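Local coordinates for monosaccharide ABC transporter substrate-binding protein, CUT2 family (Bradyrhizobium sp., PDB 4YHS) that probably binds a sugar in the periplasm and hands it to an ABC importer of the CUT2 (monosaccharide) family, at residues A[27-32]-A[340-345]; A[92-97]-A[106-111]; A[254-259]-A[277-282]. All coordinates share one frame; numbering follows the deposited sequence.

Contact 1: A[27-32]-A[340-345]; sequences YPYDAA and QANILP
Tyr-29 lays the outer end of its ring against the side chain of Asn-342. The phenol oxygen OH of Tyr-29 sits 3.6 Å from CB of Asn-342. Ring atom CE1 of Tyr-29 lies 3.6 Å from ND2 of Asn-342, which stands at the ring edge, close to the ring plane. The ring and the amide are almost perpendicular, with planes 89° apart. The two side chains run past each other in opposite directions, so they touch alongside. CB of Tyr-29 points toward the loop, and with CG roughly anti to the backbone N (chi1 -154°) the ring carries on in that direction. Ile-343 adds a lighter contact: its CG2 methyl is 4.2 Å from OH of Tyr-29. The contact is small and buried, and between the two segments it is van der Waals only. The hydroxyl of Tyr-29 is nevertheless satisfied, since it hydrogen-bonds to Ser-298. The far segment is a compact turn. Gln-340 O accepts from both Ile-343 N and Leu-344 N, at 2.8 Å each. Pro-325 and Phe-328 of strand 322-331 also pack on Tyr-29, while Trp-26 touches Asn-342. Ile-343 and Leu-344 lie on Tyr-283 of helix 280-287. Tyr-29 thus ties this C-terminal loop to strand 29-35, which pairs antiparallel with strands 43-49 and 322-331 in the mixed sheet.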
loop_
_atom_site.group_PDB
_atom_site.type_symbol
_atom_site.label_atom_id
_atom_site.label_comp_id
_atom_site.label_asym_id
_atom_site.label_seq_id
_atom_site.Cartn_x
_atom_site.Cartn_y
_atom_site.Cartn_z
ATOM N N TYR A 27 3.676 2.790 -17.518
ATOM C CA TYR A 27 2.587 3.698 -17.798
ATOM C C TYR A 27 1.991 3.459 -19.208
ATOM O O TYR A 27 2.646 2.857 -20.053
ATOM C CB TYR A 27 3.084 5.132 -17.673
ATOM C CG TYR A 27 4.234 5.469 -18.581
ATOM C CD1 TYR A 27 5.535 5.265 -18.170
ATOM C CD2 TYR A 27 4.016 6.003 -19.857
ATOM C CE1 TYR A 27 6.603 5.580 -18.988
ATOM C CE2 TYR A 27 5.069 6.328 -20.685
ATOM C CZ TYR A 27 6.369 6.117 -20.245
ATOM O OH TYR A 27 7.443 6.442 -21.053
ATOM N N PRO A 28 0.763 3.950 -19.470
ATOM C CA PRO A 28 -0.131 4.609 -18.508
ATOM C C PRO A 28 -0.673 3.629 -17.488
ATOM O O PRO A 28 -0.768 2.432 -17.786
ATOM C CB PRO A 28 -1.253 5.173 -19.401
ATOM C CG PRO A 28 -1.193 4.352 -20.656
ATOM C CD PRO A 28 0.245 4.065 -20.849
ATOM N N TYR A 29 -0.997 4.113 -16.293
ATOM C CA TYR A 29 -1.394 3.223 -15.210
ATOM C C TYR A 29 -2.747 3.655 -14.675
ATOM O O TYR A 29 -2.994 4.842 -14.483
ATOM C CB TYR A 29 -0.335 3.233 -14.102
ATOM C CG TYR A 29 -0.279 1.964 -13.257
ATOM C CD1 TYR A 29 0.440 0.865 -13.680
ATOM C CD2 TYR A 29 -0.935 1.870 -12.031
ATOM C CE1 TYR A 29 0.492 -0.293 -12.958
ATOM C CE2 TYR A 29 -0.858 0.691 -11.273
ATOM C CZ TYR A 29 -0.139 -0.390 -11.762
ATOM O OH TYR A 29 -0.048 -1.591 -11.086
ATOM N N ASP A 30 -3.617 2.683 -14.435
ATOM C CA ASP A 30 -4.928 2.946 -13.873
ATOM C C ASP A 30 -4.749 3.507 -12.487
ATOM O O ASP A 30 -4.086 2.893 -11.649
ATOM C CB ASP A 30 -5.779 1.674 -13.817
ATOM C CG ASP A 30 -6.281 1.239 -15.182
ATOM O OD1 ASP A 30 -6.301 2.059 -16.131
ATOM O OD2 ASP A 30 -6.703 0.076 -15.296
ATOM N N ALA A 31 -5.340 4.681 -12.275
ATOM C CA ALA A 31 -5.243 5.405 -11.010
ATOM C C ALA A 31 -6.614 5.985 -10.615
ATOM O O ALA A 31 -7.591 5.908 -11.381
ATOM C CB ALA A 31 -4.181 6.518 -11.125
ATOM N N ALA A 32 -6.667 6.558 -9.408
ATOM C CA ALA A 32 -7.844 7.233 -8.886
ATOM C C ALA A 32 -7.386 8.506 -8.217
ATOM O O ALA A 32 -6.548 8.453 -7.310
ATOM C CB ALA A 32 -8.592 6.340 -7.886
ATOM N N GLN A 340 5.126 -8.353 -11.934
ATOM C CA GLN A 340 5.438 -8.300 -10.498
ATOM C C GLN A 340 5.954 -6.949 -10.053
ATOM O O GLN A 340 5.544 -6.439 -8.990
ATOM C CB GLN A 340 6.480 -9.354 -10.134
ATOM C CG GLN A 340 6.842 -9.349 -8.658
ATOM C CD GLN A 340 7.778 -10.480 -8.296
ATOM O OE1 GLN A 340 7.655 -11.594 -8.818
ATOM N NE2 GLN A 340 8.725 -10.202 -7.407
ATOM N N ALA A 341 6.850 -6.373 -10.863
ATOM C CA ALA A 341 7.536 -5.127 -10.510
ATOM C C ALA A 341 6.644 -3.899 -10.457
ATOM O O ALA A 341 7.128 -2.831 -10.062
ATOM C CB ALA A 341 8.699 -4.860 -11.449
ATOM N N ASN A 342 5.354 -4.034 -10.786
ATOM C CA ASN A 342 4.426 -2.921 -10.508
ATOM C C ASN A 342 3.840 -3.011 -9.085
ATOM O O ASN A 342 3.317 -2.024 -8.554
ATOM C CB ASN A 342 3.296 -2.888 -11.516
ATOM C CG ASN A 342 3.772 -2.520 -12.889
ATOM O OD1 ASN A 342 4.886 -1.993 -13.051
ATOM N ND2 ASN A 342 2.950 -2.795 -13.896
ATOM N N ILE A 343 3.908 -4.202 -8.475
ATOM C CA ILE A 343 3.166 -4.421 -7.221
ATOM C C ILE A 343 3.992 -4.981 -6.092
ATOM O O ILE A 343 3.499 -5.020 -4.975
ATOM C CB ILE A 343 1.921 -5.354 -7.413
ATOM C CG1 ILE A 343 2.304 -6.744 -7.943
ATOM C CG2 ILE A 343 0.926 -4.692 -8.370
ATOM C CD1 ILE A 343 1.135 -7.732 -7.913
ATOM N N LEU A 344 5.233 -5.357 -6.382
ATOM C CA LEU A 344 6.200 -5.824 -5.391
ATOM C C LEU A 344 7.601 -5.487 -5.877
ATOM O O LEU A 344 7.813 -5.278 -7.082
ATOM C CB LEU A 344 6.082 -7.322 -5.183
ATOM C CG LEU A 344 4.961 -7.910 -4.319
ATOM C CD1 LEU A 344 4.997 -9.436 -4.437
ATOM C CD2 LEU A 344 5.137 -7.472 -2.890
ATOM N N PRO A 345 8.585 -5.481 -4.965
ATOM C CA PRO A 345 9.943 -5.394 -5.495
ATOM C C PRO A 345 10.326 -6.673 -6.221
ATOM O O PRO A 345 9.764 -7.722 -5.904
ATOM C CB PRO A 345 10.795 -5.194 -4.239
ATOM C CG PRO A 345 10.016 -5.873 -3.170
ATOM C CD PRO A 345 8.576 -5.593 -3.487
#

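Contact 2: A[92-97]-A[106-111]; sequences NLVEAG and ISQIED
Strand 90-95 and helix 102-115 come closest at Val-94 and Gln-108, whose CA atoms are 7.0 Å apart. Gln-108 carries the contact from the helix side. Its chain is extended beyond CG (chi2 179°), which takes the amide to the end of the strand. There NE2 of Gln-108 donates to the backbone O of Glu-95 at 3.1 Å, with a nearly straight N-H...O angle of 164°. The acceptor lies in the amide plane of Gln-108. Relative to the Glu-95 carbonyl the donor stands above the plane, 72° out of it, and not on a lone pair. The other branch of the amide, OE1 of Gln-108, lies close against Ala-96, 3.2 Å from its CA and 3.4 Å from its CB. Val-94 meets the start of the Gln-108 chain, with CG2 of Val-94 4.0 Å from CB of Gln-108. Ile-109, next along the helix, turns to strand 60-65 and helix 131-138. Strand 90-95, helix 102-115 and strand 119-122 form a beta-alpha-beta crossover, with strand 60-65 paired parallel to both strands. The NE2 bond to the Glu-95 carbonyl probably sets which way the amide is turned, while the valine contact fills in beside CB.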
loop_
_atom_site.group_PDB
_atom_site.type_symbol
_atom_site.label_atom_id
_atom_site.label_comp_id
_atom_site.label_asym_id
_atom_site.label_seq_id
_atom_site.Cartn_x
_atom_site.Cartn_y
_atom_site.Cartn_z
ATOM N N ASN A 92 18.492 11.048 -3.690
ATOM C CA ASN A 92 19.323 10.809 -2.506
ATOM C C ASN A 92 18.349 10.283 -1.461
ATOM O O ASN A 92 17.524 11.045 -0.953
ATOM C CB ASN A 92 20.044 12.098 -2.067
ATOM C CG ASN A 92 20.365 12.132 -0.585
ATOM O OD1 ASN A 92 20.915 11.180 -0.027
ATOM N ND2 ASN A 92 20.031 13.248 0.064
ATOM N N LEU A 93 18.370 8.971 -1.202
ATOM C CA LEU A 93 17.383 8.387 -0.296
ATOM C C LEU A 93 18.028 8.088 1.043
ATOM O O LEU A 93 19.156 7.584 1.087
ATOM C CB LEU A 93 16.780 7.109 -0.870
ATOM C CG LEU A 93 15.601 6.486 -0.094
ATOM C CD1 LEU A 93 14.636 5.823 -1.057
ATOM C CD2 LEU A 93 16.086 5.456 0.947
ATOM N N VAL A 94 17.326 8.472 2.110
ATOM C CA VAL A 94 17.713 8.213 3.487
ATOM C C VAL A 94 16.544 7.496 4.189
ATOM O O VAL A 94 15.380 7.656 3.798
ATOM C CB VAL A 94 18.105 9.530 4.220
ATOM C CG1 VAL A 94 19.344 10.129 3.542
ATOM C CG2 VAL A 94 16.952 10.534 4.222
ATOM N N GLU A 95 16.852 6.640 5.167
ATOM C CA GLU A 95 15.807 5.925 5.920
ATOM C C GLU A 95 16.133 5.954 7.422
ATOM O O GLU A 95 17.305 5.838 7.824
ATOM C CB GLU A 95 15.650 4.498 5.408
ATOM C CG GLU A 95 16.897 3.664 5.515
ATOM C CD GLU A 95 17.029 2.953 6.822
ATOM O OE1 GLU A 95 18.145 2.486 7.062
ATOM O OE2 GLU A 95 16.034 2.843 7.606
ATOM N N ALA A 96 15.090 6.109 8.243
ATOM C CA ALA A 96 15.289 6.477 9.646
ATOM C C ALA A 96 15.467 5.278 10.562
ATOM O O ALA A 96 15.772 5.446 11.737
ATOM C CB ALA A 96 14.140 7.319 10.140
ATOM N N GLY A 97 15.306 4.085 10.018
ATOM C CA GLY A 97 15.551 2.871 10.761
ATOM C C GLY A 97 14.381 2.286 11.539
ATOM O O GLY A 97 14.539 1.274 12.194
ATOM N N ILE A 106 13.186 13.544 11.251
ATOM C CA ILE A 106 13.232 14.986 11.254
ATOM C C ILE A 106 14.650 15.479 10.953
ATOM O O ILE A 106 14.824 16.330 10.080
ATOM C CB ILE A 106 12.694 15.545 12.580
ATOM C CG1 ILE A 106 11.182 15.273 12.661
ATOM C CG2 ILE A 106 12.976 17.042 12.695
ATOM C CD1 ILE A 106 10.566 15.638 14.005
ATOM N N SER A 107 15.653 14.937 11.646
ATOM C CA SER A 107 17.032 15.375 11.446
ATOM C C SER A 107 17.531 15.028 10.034
ATOM O O SER A 107 18.241 15.824 9.417
ATOM C CB SER A 107 17.965 14.768 12.510
ATOM O OG SER A 107 17.840 13.361 12.595
ATOM N N GLN A 108 17.152 13.860 9.519
ATOM C CA GLN A 108 17.582 13.443 8.178
ATOM C C GLN A 108 17.010 14.365 7.089
ATOM O O GLN A 108 17.715 14.735 6.138
ATOM C CB GLN A 108 17.178 11.990 7.904
ATOM C CG GLN A 108 18.007 10.967 8.627
ATOM C CD GLN A 108 17.554 9.551 8.335
ATOM O OE1 GLN A 108 16.360 9.250 8.339
ATOM N NE2 GLN A 108 18.517 8.663 8.095
ATOM N N ILE A 109 15.740 14.735 7.229
ATOM C CA ILE A 109 15.118 15.732 6.348
ATOM C C ILE A 109 15.768 17.120 6.504
ATOM O O ILE A 109 16.110 17.771 5.510
ATOM C CB ILE A 109 13.574 15.839 6.621
ATOM C CG1 ILE A 109 12.872 14.558 6.158
ATOM C CG2 ILE A 109 12.975 17.070 5.956
ATOM C CD1 ILE A 109 11.448 14.335 6.757
ATOM N N GLU A 110 15.933 17.588 7.735
ATOM C CA GLU A 110 16.595 18.874 7.952
ATOM C C GLU A 110 17.967 18.867 7.271
ATOM O O GLU A 110 18.351 19.827 6.598
ATOM C CB GLU A 110 16.764 19.173 9.431
ATOM C CG GLU A 110 15.502 19.595 10.140
ATOM C CD GLU A 110 15.693 19.782 11.621
ATOM O OE1 GLU A 110 16.527 19.068 12.236
ATOM O OE2 GLU A 110 15.007 20.661 12.166
ATOM N N ASP A 111 18.689 17.768 7.456
ATOM C CA ASP A 111 20.034 17.661 6.913
ATOM C C ASP A 111 20.027 17.616 5.380
ATOM O O ASP A 111 20.899 18.233 4.758
ATOM C CB ASP A 111 20.733 16.430 7.485
ATOM C CG ASP A 111 21.041 16.558 8.972
ATOM O OD1 ASP A 111 20.918 17.657 9.557
ATOM O OD2 ASP A 111 21.440 15.540 9.553
#

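Contact 3: A[254-259]-A[277-282]; sequences TAEAAQ and YMTPGV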
loop_
_atom_site.group_PDB
_atom_site.type_symbol
_atom_site.label_atom_id
_atom_site.label_comp_id
_atom_site.label_asym_id
_atom_site.label_seq_id
_atom_site.Cartn_x
_atom_site.Cartn_y
_atom_site.Cartn_z
ATOM N N THR A 254 -1.771 -13.094 8.557
ATOM C CA THR A 254 -2.797 -14.087 8.845
ATOM C C THR A 254 -2.913 -15.121 7.716
ATOM O O THR A 254 -2.927 -16.345 7.945
ATOM C CB THR A 254 -4.183 -13.426 9.013
ATOM O OG1 THR A 254 -4.103 -12.281 9.875
ATOM C CG2 THR A 254 -5.157 -14.413 9.606
ATOM N N ALA A 255 -3.008 -14.624 6.492
ATOM C CA ALA A 255 -3.156 -15.511 5.313
ATOM C C ALA A 255 -1.916 -16.378 5.151
ATOM O O ALA A 255 -2.036 -17.573 4.887
ATOM C CB ALA A 255 -3.377 -14.710 4.081
ATOM N N GLU A 256 -0.731 -15.790 5.307
ATOM C CA GLU A 256 0.488 -16.595 5.181
ATOM C C GLU A 256 0.575 -17.663 6.254
ATOM O O GLU A 256 0.890 -18.818 5.956
ATOM C CB GLU A 256 1.734 -15.722 5.217
ATOM C CG GLU A 256 1.812 -14.726 4.087
ATOM C CD GLU A 256 3.042 -13.818 4.197
ATOM O OE1 GLU A 256 2.900 -12.571 4.123
ATOM O OE2 GLU A 256 4.142 -14.375 4.356
ATOM N N ALA A 257 0.269 -17.302 7.504
ATOM C CA ALA A 257 0.353 -18.264 8.596
ATOM C C ALA A 257 -0.732 -19.345 8.476
ATOM O O ALA A 257 -0.500 -20.495 8.859
ATOM C CB ALA A 257 0.272 -17.535 9.970
ATOM N N ALA A 258 -1.885 -19.001 7.890
ATOM C CA ALA A 258 -3.021 -19.927 7.795
ATOM C C ALA A 258 -2.753 -21.076 6.815
ATOM O O ALA A 258 -3.344 -22.155 6.929
ATOM C CB ALA A 258 -4.288 -19.162 7.381
ATOM N N GLN A 259 -1.834 -20.871 5.874
ATOM C CA GLN A 259 -1.573 -21.905 4.854
ATOM C C GLN A 259 -1.176 -23.228 5.504
ATOM O O GLN A 259 -1.660 -24.325 5.131
ATOM C CB GLN A 259 -0.479 -21.442 3.905
ATOM C CG GLN A 259 -0.754 -20.194 3.122
ATOM C CD GLN A 259 0.465 -19.798 2.327
ATOM O OE1 GLN A 259 0.515 -19.959 1.102
ATOM N NE2 GLN A 259 1.475 -19.304 3.028
ATOM N N TYR A 277 -4.110 -7.071 1.914
ATOM C CA TYR A 277 -2.971 -6.338 1.348
ATOM C C TYR A 277 -1.895 -7.332 0.843
ATOM O O TYR A 277 -1.992 -8.556 1.048
ATOM C CB TYR A 277 -2.415 -5.303 2.373
ATOM C CG TYR A 277 -1.796 -5.825 3.647
ATOM C CD1 TYR A 277 -0.426 -6.108 3.717
ATOM C CD2 TYR A 277 -2.553 -5.990 4.796
ATOM C CE1 TYR A 277 0.148 -6.568 4.869
ATOM C CE2 TYR A 277 -1.984 -6.473 5.960
ATOM C CZ TYR A 277 -0.636 -6.747 6.000
ATOM O OH TYR A 277 -0.067 -7.231 7.152
HETATM N N MSE A 278 -0.900 -6.809 0.119
HETATM C CA MSE A 278 0.023 -7.650 -0.646
HETATM C C MSE A 278 1.418 -7.711 -0.043
HETATM O O MSE A 278 1.952 -6.681 0.387
HETATM C CB MSE A 278 0.126 -7.114 -2.082
HETATM C CG MSE A 278 1.023 -7.916 -2.991
HETATM SE SE MSE A 278 0.346 -9.757 -3.277
HETATM C CE MSE A 278 -1.369 -9.351 -4.113
ATOM N N THR A 279 1.983 -8.922 -0.029
ATOM C CA THR A 279 3.355 -9.197 0.450
ATOM C C THR A 279 3.943 -10.265 -0.452
ATOM O O THR A 279 3.191 -10.942 -1.147
ATOM C CB THR A 279 3.405 -9.732 1.856
ATOM O OG1 THR A 279 2.744 -10.995 1.882
ATOM C CG2 THR A 279 2.761 -8.771 2.863
ATOM N N PRO A 280 5.273 -10.445 -0.430
ATOM C CA PRO A 280 5.814 -11.551 -1.230
ATOM C C PRO A 280 5.246 -12.929 -0.831
ATOM O O PRO A 280 5.011 -13.756 -1.721
ATOM C CB PRO A 280 7.325 -11.455 -0.971
ATOM C CG PRO A 280 7.551 -9.995 -0.739
ATOM C CD PRO A 280 6.342 -9.571 0.082
ATOM N N GLY A 281 5.034 -13.163 0.456
ATOM C CA GLY A 281 4.492 -14.428 0.932
ATOM C C GLY A 281 3.074 -14.660 0.418
ATOM O O GLY A 281 2.717 -15.754 -0.006
ATOM N N VAL A 282 2.255 -13.614 0.425
ATOM C CA VAL A 282 0.908 -13.728 -0.122
ATOM C C VAL A 282 0.949 -13.977 -1.643
ATOM O O VAL A 282 0.242 -14.840 -2.169
ATOM C CB VAL A 282 0.081 -12.483 0.190
ATOM C CG1 VAL A 282 -1.277 -12.476 -0.595
ATOM C CG2 VAL A 282 -0.169 -12.393 1.696
HETATM O O HOH W 1 5.874 -11.946 2.873
HETATM O O HOH W 2 3.672 -18.022 0.822
#
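Hydrogen bonds dominate this contact, and they centre on Glu-256 and Thr-279. OG1 of Thr-279 donates to OE1 of Glu-256 at 2.7 Å, from above the carboxylate plane, 51° out. The same OG1 accepts from Val-282 N at 3.0 Å, so Thr-279 is the N-cap of helix 280-287. Chi1 of Thr-279, 64°, places OG1 between the backbone N and the carbonyl carbon, within reach of both partners. Water adds two bridges. Water 1 donates to Glu-256 OE1 and accepts from Gly-281 N at 2.8 Å. Water 2 donates to Gly-281 O at 2.6 Å and accepts weakly from NE2 of Gln-259. Van der Waals contacts complete it. OE2 of Glu-256 lies 3.4 Å from CA of Gly-281; a CB there would fall 1.9 Å from this OE2, so glycine suits the position. CG of Glu-256 is 3.9 Å from CG2 of Val-282. With Glu-256 replaced by an alanine, the Thr-279 hydroxyl is likely to lose its carboxylate acceptor and a gap to open beside Gly-281. Bis-Tris, probably from the crystallisation liquor, lies about 4 Å from the Thr-279 side chain and may mark the edge of the ligand pocket. The carboxylate sits at a helix N-terminus, so the helix dipole probably favours its negative charge.

Contact 1 is the buried one; contacts 2 and 3 are partly buried. Contacts 1 and 2 both reach the large mixed sheet, though their nearest atoms stay about 12 Å apart. Contact 3 belongs beside the parallel four-stranded sheet, and its centre is 31 Å from that of contact 2. Contacts 1 and 3 touch directly: CD2 of Leu-344 packs 3.8 Å from CD of Pro-280. The chemistry changes with place. The 27-32/340-345 pair meets through van der Waals packing alone. The 92-97/106-111 pair adds one amide-to-backbone bond, and the 254-259/277-282 pair relies on a carboxylate, a helix cap and waters.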